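PKD domain (Vibrio anguillarum, PDB 6AEM) binds calcium specifically as a polycystic-kidney-disease domain of the protease Epp, its further role in the enzyme being unknown. Local coordinates at residues A[6-11]-A[66-71]; A[62-67]-A[80-85]. All coordinates share one frame; numbering follows the deposited sequence.

Overall arrangement
Both contacts draw on strand 60-70 of the four-stranded antiparallel sheet, and they share Leu66 and Thr67. Interaction 1 lays the entry loop 6-11 over the last part of this strand, where the calcium ion is held; interaction 2 pairs the earlier part with strand 75-84, the other arm of the same hairpin. Their centres are about 18 Å apart, on opposite sides of the centre of the chain. They nevertheless meet through a probable hydrogen bond between Asn11 OD1 and Arg80 NH2 at 3.0 Å. The calcium belongs to interaction 1, whereas Glu85 in interaction 2 holds a zinc ion at the far end of strand 75-84.

Interaction 1. Residues A[6-11]-A[66-71]; sequences QAPVAN and LTVTDD. With CA (calcium ion), chain C.
Gln6 and Asp70 meet at a calcium ion at one end of this PKD domain, a beta-sandwich of the E-set type. Gln6 contributes its backbone oxygen, with O 2.4 Å from the ion; Asp70 uses one carboxylate oxygen, OD2, also 2.4 Å from it. The two oxygens lie 3.3 Å apart, a closeness between acceptors that the shared cation makes tolerable. Asn5, Asp29 and Asp31 supply further ligands, and a water completes this part of the shell while donating a hydrogen bond to Asp71 OD1 (2.7 Å), so Asp71 acts from the second shell. The backbone N of Lys72 binds Asp70 OD1, and this bond and the metal at OD2 together hold the carboxylate's rotation.

Below the metal the contact is apolar. No hydrogen bond joins the two segments: the loop runs roughly antiparallel to the strand, 154° between end-to-end directions, and is pinned instead by its backbone bonds to His28 and Tyr26. Pro8 has the largest part in the packing. Its CB meets Val68 CG2 at 3.8 Å, the side chains sliding past each other in opposite directions, while its CD packs over one face of the Asp70 carboxylate, 3.7 Å from OD2, the two side chains crossing at about a right angle. Val68 CG2 also reaches Ala10 CB, at 4.0 Å. Val68 CG2 sits between its own backbone N and carbonyl carbon (CG1 at chi1 -58°), the rotation that turns it to the loop. Ala10 CB rests 3.9 Å from the backbone O of Leu66.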
loop_
_atom_site.group_PDB
_atom_site.type_symbol
_atom_site.label_atom_id
_atom_site.label_comp_id
_atom_site.label_asym_id
_atom_site.label_seq_id
_atom_site.Cartn_x
_atom_site.Cartn_y
_atom_site.Cartn_z
ATOM N N GLN A 6 -16.052 3.385 -12.905
ATOM C CA GLN A 6 -15.133 2.277 -12.666
ATOM C C GLN A 6 -14.477 2.453 -11.300
ATOM O O GLN A 6 -13.978 3.538 -10.993
ATOM C CB GLN A 6 -14.074 2.222 -13.771
ATOM C CG GLN A 6 -14.649 2.051 -15.180
ATOM C CD GLN A 6 -13.565 2.039 -16.262
ATOM O OE1 GLN A 6 -12.552 1.327 -16.156
ATOM N NE2 GLN A 6 -13.765 2.852 -17.291
ATOM N N ALA A 7 -14.523 1.408 -10.460
ATOM C CA ALA A 7 -13.840 1.465 -9.176
ATOM C C ALA A 7 -12.332 1.580 -9.425
ATOM O O ALA A 7 -11.809 1.081 -10.430
ATOM C CB ALA A 7 -14.131 0.211 -8.357
ATOM N N PRO A 8 -11.613 2.267 -8.553
ATOM C CA PRO A 8 -10.184 2.486 -8.777
ATOM C C PRO A 8 -9.405 1.186 -8.690
ATOM O O PRO A 8 -9.837 0.178 -8.125
ATOM C CB PRO A 8 -9.818 3.462 -7.640
ATOM C CG PRO A 8 -10.793 3.124 -6.546
ATOM C CD PRO A 8 -12.080 2.813 -7.267
ATOM N N VAL A 9 -8.210 1.250 -9.252
ATOM C CA VAL A 9 -7.260 0.133 -9.269
ATOM C C VAL A 9 -6.214 0.371 -8.186
ATOM O O VAL A 9 -5.502 1.370 -8.219
ATOM C CB VAL A 9 -6.567 0.006 -10.633
ATOM C CG1 VAL A 9 -5.558 -1.131 -10.609
ATOM C CG2 VAL A 9 -7.576 -0.198 -11.748
ATOM N N ALA A 10 -6.145 -0.522 -7.208
ATOM C CA ALA A 10 -5.139 -0.495 -6.150
ATOM C C ALA A 10 -4.020 -1.463 -6.505
ATOM O O ALA A 10 -4.268 -2.644 -6.762
ATOM C CB ALA A 10 -5.718 -0.891 -4.798
ATOM N N ASN A 11 -2.798 -0.956 -6.587
ATOM C CA ASN A 11 -1.661 -1.829 -6.826
ATOM C C ASN A 11 -0.383 -1.141 -6.396
ATOM O O ASN A 11 -0.302 0.082 -6.355
ATOM C CB ASN A 11 -1.551 -2.222 -8.289
ATOM C CG ASN A 11 -0.559 -3.324 -8.497
ATOM O OD1 ASN A 11 -0.264 -4.108 -7.583
ATOM N ND2 ASN A 11 -0.030 -3.404 -9.699
ATOM N N LEU A 66 -3.233 -1.962 0.899
ATOM C CA LEU A 66 -3.478 -0.610 0.419
ATOM C C LEU A 66 -4.915 -0.515 -0.056
ATOM O O LEU A 66 -5.331 -1.276 -0.945
ATOM C CB LEU A 66 -2.561 -0.242 -0.749
ATOM C CG LEU A 66 -2.875 1.086 -1.456
ATOM C CD1 LEU A 66 -2.741 2.264 -0.510
ATOM C CD2 LEU A 66 -1.982 1.221 -2.687
ATOM N N THR A 67 -5.643 0.460 0.493
ATOM C CA THR A 67 -6.971 0.814 0.009
ATOM C C THR A 67 -6.908 2.198 -0.613
ATOM O O THR A 67 -6.336 3.121 -0.023
ATOM C CB THR A 67 -8.026 0.792 1.125
ATOM O OG1 THR A 67 -8.022 -0.506 1.723
ATOM C CG2 THR A 67 -9.434 1.105 0.591
ATOM N N VAL A 68 -7.457 2.324 -1.822
ATOM C CA VAL A 68 -7.542 3.624 -2.491
ATOM C C VAL A 68 -9.000 3.983 -2.734
ATOM O O VAL A 68 -9.840 3.101 -2.898
ATOM C CB VAL A 68 -6.702 3.699 -3.791
ATOM C CG1 VAL A 68 -5.250 3.414 -3.519
ATOM C CG2 VAL A 68 -7.257 2.747 -4.862
ATOM N N THR A 69 -9.272 5.282 -2.798
ATOM C CA THR A 69 -10.617 5.828 -3.001
ATOM C C THR A 69 -10.605 6.786 -4.192
ATOM O O THR A 69 -9.697 7.612 -4.297
ATOM C CB THR A 69 -11.079 6.607 -1.729
ATOM O OG1 THR A 69 -10.977 5.744 -0.578
ATOM C CG2 THR A 69 -12.509 7.099 -1.834
ATOM N N ASP A 70 -11.632 6.720 -5.046
ATOM C CA ASP A 70 -11.719 7.612 -6.195
ATOM C C ASP A 70 -12.598 8.836 -5.891
ATOM O O ASP A 70 -13.096 9.033 -4.778
ATOM C CB ASP A 70 -12.092 6.882 -7.494
ATOM C CG ASP A 70 -13.576 6.514 -7.606
ATOM O OD1 ASP A 70 -14.416 6.940 -6.756
ATOM O OD2 ASP A 70 -13.885 5.762 -8.576
ATOM N N ASP A 71 -12.734 9.701 -6.899
ATOM C CA ASP A 71 -13.448 10.982 -6.815
ATOM C C ASP A 71 -14.940 10.824 -6.585
ATOM O O ASP A 71 -15.602 11.813 -6.248
ATOM C CB ASP A 71 -13.201 11.818 -8.082
ATOM C CG ASP A 71 -13.572 11.074 -9.355
ATOM O OD1 ASP A 71 -12.899 10.097 -9.717
ATOM O OD2 ASP A 71 -14.538 11.501 -10.003
HETATM CA CA CA C . -13.560 5.859 -10.959
HETATM O O HOH W 1 -14.305 8.126 -10.918
#

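Interaction 2. Residues A[62-67]-A[80-85]. With ZN (zinc ion), chain F.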
loop_
_atom_site.group_PDB
_atom_site.type_symbol
_atom_site.label_atom_id
_atom_site.label_comp_id
_atom_site.label_asym_id
_atom_site.label_seq_id
_atom_site.Cartn_x
_atom_site.Cartn_y
_atom_site.Cartn_z
ATOM N N TYR A 62 4.912 -10.342 6.639
ATOM C CA TYR A 62 3.844 -9.417 6.961
ATOM C C TYR A 62 2.953 -9.273 5.731
ATOM O O TYR A 62 3.422 -9.405 4.576
ATOM C CB TYR A 62 4.421 -8.021 7.266
ATOM C CG TYR A 62 5.336 -7.972 8.457
ATOM C CD1 TYR A 62 4.835 -7.834 9.757
ATOM C CD2 TYR A 62 6.710 -8.048 8.303
ATOM C CE1 TYR A 62 5.684 -7.799 10.876
ATOM C CE2 TYR A 62 7.545 -8.004 9.418
ATOM C CZ TYR A 62 7.027 -7.874 10.693
ATOM O OH TYR A 62 7.872 -7.794 11.781
ATOM N N THR A 63 1.665 -9.012 5.981
ATOM C CA THR A 63 0.731 -8.655 4.921
ATOM C C THR A 63 0.613 -7.128 4.914
ATOM O O THR A 63 0.267 -6.519 5.932
ATOM C CB THR A 63 -0.624 -9.325 5.159
ATOM O OG1 THR A 63 -0.488 -10.747 5.070
ATOM C CG2 THR A 63 -1.662 -8.857 4.132
ATOM N N VAL A 64 0.915 -6.521 3.754
ATOM C CA VAL A 64 0.785 -5.083 3.536
ATOM C C VAL A 64 -0.461 -4.855 2.701
ATOM O O VAL A 64 -0.639 -5.501 1.661
ATOM C CB VAL A 64 2.036 -4.536 2.832
ATOM C CG1 VAL A 64 1.877 -3.074 2.468
ATOM C CG2 VAL A 64 3.281 -4.744 3.703
ATOM N N SER A 65 -1.311 -3.941 3.156
ATOM C CA SER A 65 -2.578 -3.648 2.511
ATOM C C SER A 65 -2.655 -2.190 2.088
ATOM O O SER A 65 -2.218 -1.297 2.825
ATOM C CB SER A 65 -3.714 -3.873 3.508
ATOM O OG SER A 65 -3.731 -5.193 3.995
ATOM N N LEU A 66 -3.233 -1.962 0.899
ATOM C CA LEU A 66 -3.478 -0.610 0.419
ATOM C C LEU A 66 -4.915 -0.515 -0.056
ATOM O O LEU A 66 -5.331 -1.276 -0.945
ATOM C CB LEU A 66 -2.561 -0.242 -0.749
ATOM C CG LEU A 66 -2.875 1.086 -1.456
ATOM C CD1 LEU A 66 -2.741 2.264 -0.510
ATOM C CD2 LEU A 66 -1.982 1.221 -2.687
ATOM N N THR A 67 -5.643 0.460 0.493
ATOM C CA THR A 67 -6.971 0.814 0.009
ATOM C C THR A 67 -6.908 2.198 -0.613
ATOM O O THR A 67 -6.336 3.121 -0.023
ATOM C CB THR A 67 -8.026 0.792 1.125
ATOM O OG1 THR A 67 -8.022 -0.506 1.723
ATOM C CG2 THR A 67 -9.434 1.105 0.591
ATOM N N ARG A 80 -0.462 -7.647 -0.288
ATOM C CA ARG A 80 0.644 -8.513 -0.697
ATOM C C ARG A 80 1.416 -8.928 0.550
ATOM O O ARG A 80 1.698 -8.091 1.406
ATOM C CB ARG A 80 1.631 -7.828 -1.640
ATOM C CG ARG A 80 1.049 -7.267 -2.909
ATOM C CD ARG A 80 2.214 -6.643 -3.730
ATOM N NE ARG A 80 1.768 -6.307 -5.075
ATOM C CZ ARG A 80 1.538 -7.192 -6.025
ATOM N NH1 ARG A 80 1.819 -8.473 -5.844
ATOM N NH2 ARG A 80 1.088 -6.752 -7.194
ATOM N N THR A 81 1.797 -10.214 0.623
ATOM C CA THR A 81 2.757 -10.609 1.654
ATOM C C THR A 81 4.173 -10.163 1.257
ATOM O O THR A 81 4.522 -10.054 0.068
ATOM C CB THR A 81 2.720 -12.121 1.932
ATOM O OG1 THR A 81 2.941 -12.854 0.714
ATOM C CG2 THR A 81 1.387 -12.515 2.576
ATOM N N THR A 82 4.993 -9.891 2.272
ATOM C CA THR A 82 6.399 -9.576 2.102
ATOM C C THR A 82 7.162 -10.246 3.231
ATOM O O THR A 82 6.618 -10.558 4.290
ATOM C CB THR A 82 6.617 -8.046 2.085
ATOM O OG1 THR A 82 7.948 -7.759 1.648
ATOM C CG2 THR A 82 6.358 -7.415 3.439
ATOM N N GLN A 83 8.432 -10.467 2.984
ATOM C CA GLN A 83 9.322 -11.044 3.979
ATOM C C GLN A 83 10.492 -10.098 4.168
ATOM O O GLN A 83 11.092 -9.641 3.188
ATOM C CB GLN A 83 9.828 -12.423 3.550
ATOM C CG GLN A 83 8.741 -13.495 3.454
ATOM C CD GLN A 83 7.890 -13.412 2.195
ATOM O OE1 GLN A 83 8.393 -13.113 1.102
ATOM N NE2 GLN A 83 6.581 -13.659 2.347
ATOM N N VAL A 84 10.820 -9.804 5.418
ATOM C CA VAL A 84 11.984 -8.990 5.728
ATOM C C VAL A 84 12.864 -9.765 6.688
ATOM O O VAL A 84 12.372 -10.512 7.541
ATOM C CB VAL A 84 11.646 -7.587 6.278
ATOM C CG1 VAL A 84 10.935 -6.775 5.207
ATOM C CG2 VAL A 84 10.822 -7.660 7.541
ATOM N N GLU A 85 14.161 -9.606 6.517
ATOM C CA GLU A 85 15.151 -10.291 7.320
ATOM C C GLU A 85 16.117 -9.256 7.864
ATOM O O GLU A 85 16.377 -8.241 7.226
ATOM C CB GLU A 85 15.971 -11.265 6.460
ATOM C CG GLU A 85 15.152 -12.296 5.708
ATOM C CD GLU A 85 15.898 -12.855 4.517
ATOM O OE1 GLU A 85 17.140 -12.969 4.578
ATOM O OE2 GLU A 85 15.249 -13.139 3.497
HETATM ZN ZN ZN F . 17.142 -14.021 2.596
HETATM O O HOH W 2 18.983 -13.675 3.789
HETATM O O HOH W 3 18.874 -12.145 2.182
HETATM O O HOH W 4 15.218 -15.034 1.544
#
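Strands 62-67 and 80-84 run antiparallel with a marked twist, 136° between their directions and 4.6 Å between axes at closest approach. Tyr62 with Thr82 and Val64 with Arg80 are hydrogen-bonded pairs, each closed by two backbone bonds; the straightest is Val64 N to Arg80 O at 2.9 Å, with 173° at the hydrogen. Between them Thr63 and Thr81 form a non-hydrogen-bonded pair whose CA atoms come to 4.3 Å. Tyr62 O, besides accepting from Thr82 N, takes a CA-H...O contact from Thr81 CA at 3.2 Å.

These strands are the two arms of the hairpin 60-70/75-84, with 75-84 at the border of the four-stranded sheet of the PKD sandwich. Tyr62, Val64, Arg80 and Thr82 point to the face that meets strand 12-17 of the other sheet, where Leu14 touches both Val64 and Thr82. On that face Val64 CG2 approaches Thr82 CG2, methyl to methyl, at 4.1 Å.

The Tyr62 ring presents its edge to Val84: CE2 lies 3.8 Å from Val84 CG2, which sits in the plane of the ring, and the two side chains cross at about a right angle. With Tyr62 CG anti to its carbonyl carbon (chi1 -62°), the ring lies so that CE2 meets Val84. Tyr56 stacks on this ring, and Tyr62 OH is hydrogen-bonded to Arg58 O. Arg80 extends past the strand pair, and its NE bonds to Phe12 O, tying this border strand to the start of 12-17. On the face that carries Thr63 and Thr81, Thr63 OG1 lies against the Thr81 CG2 methyl at 3.6 Å. Beyond the paired residues, Glu85 grips a zinc ion with both carboxylate oxygens, OE1 and OE2, and three waters add to its shell.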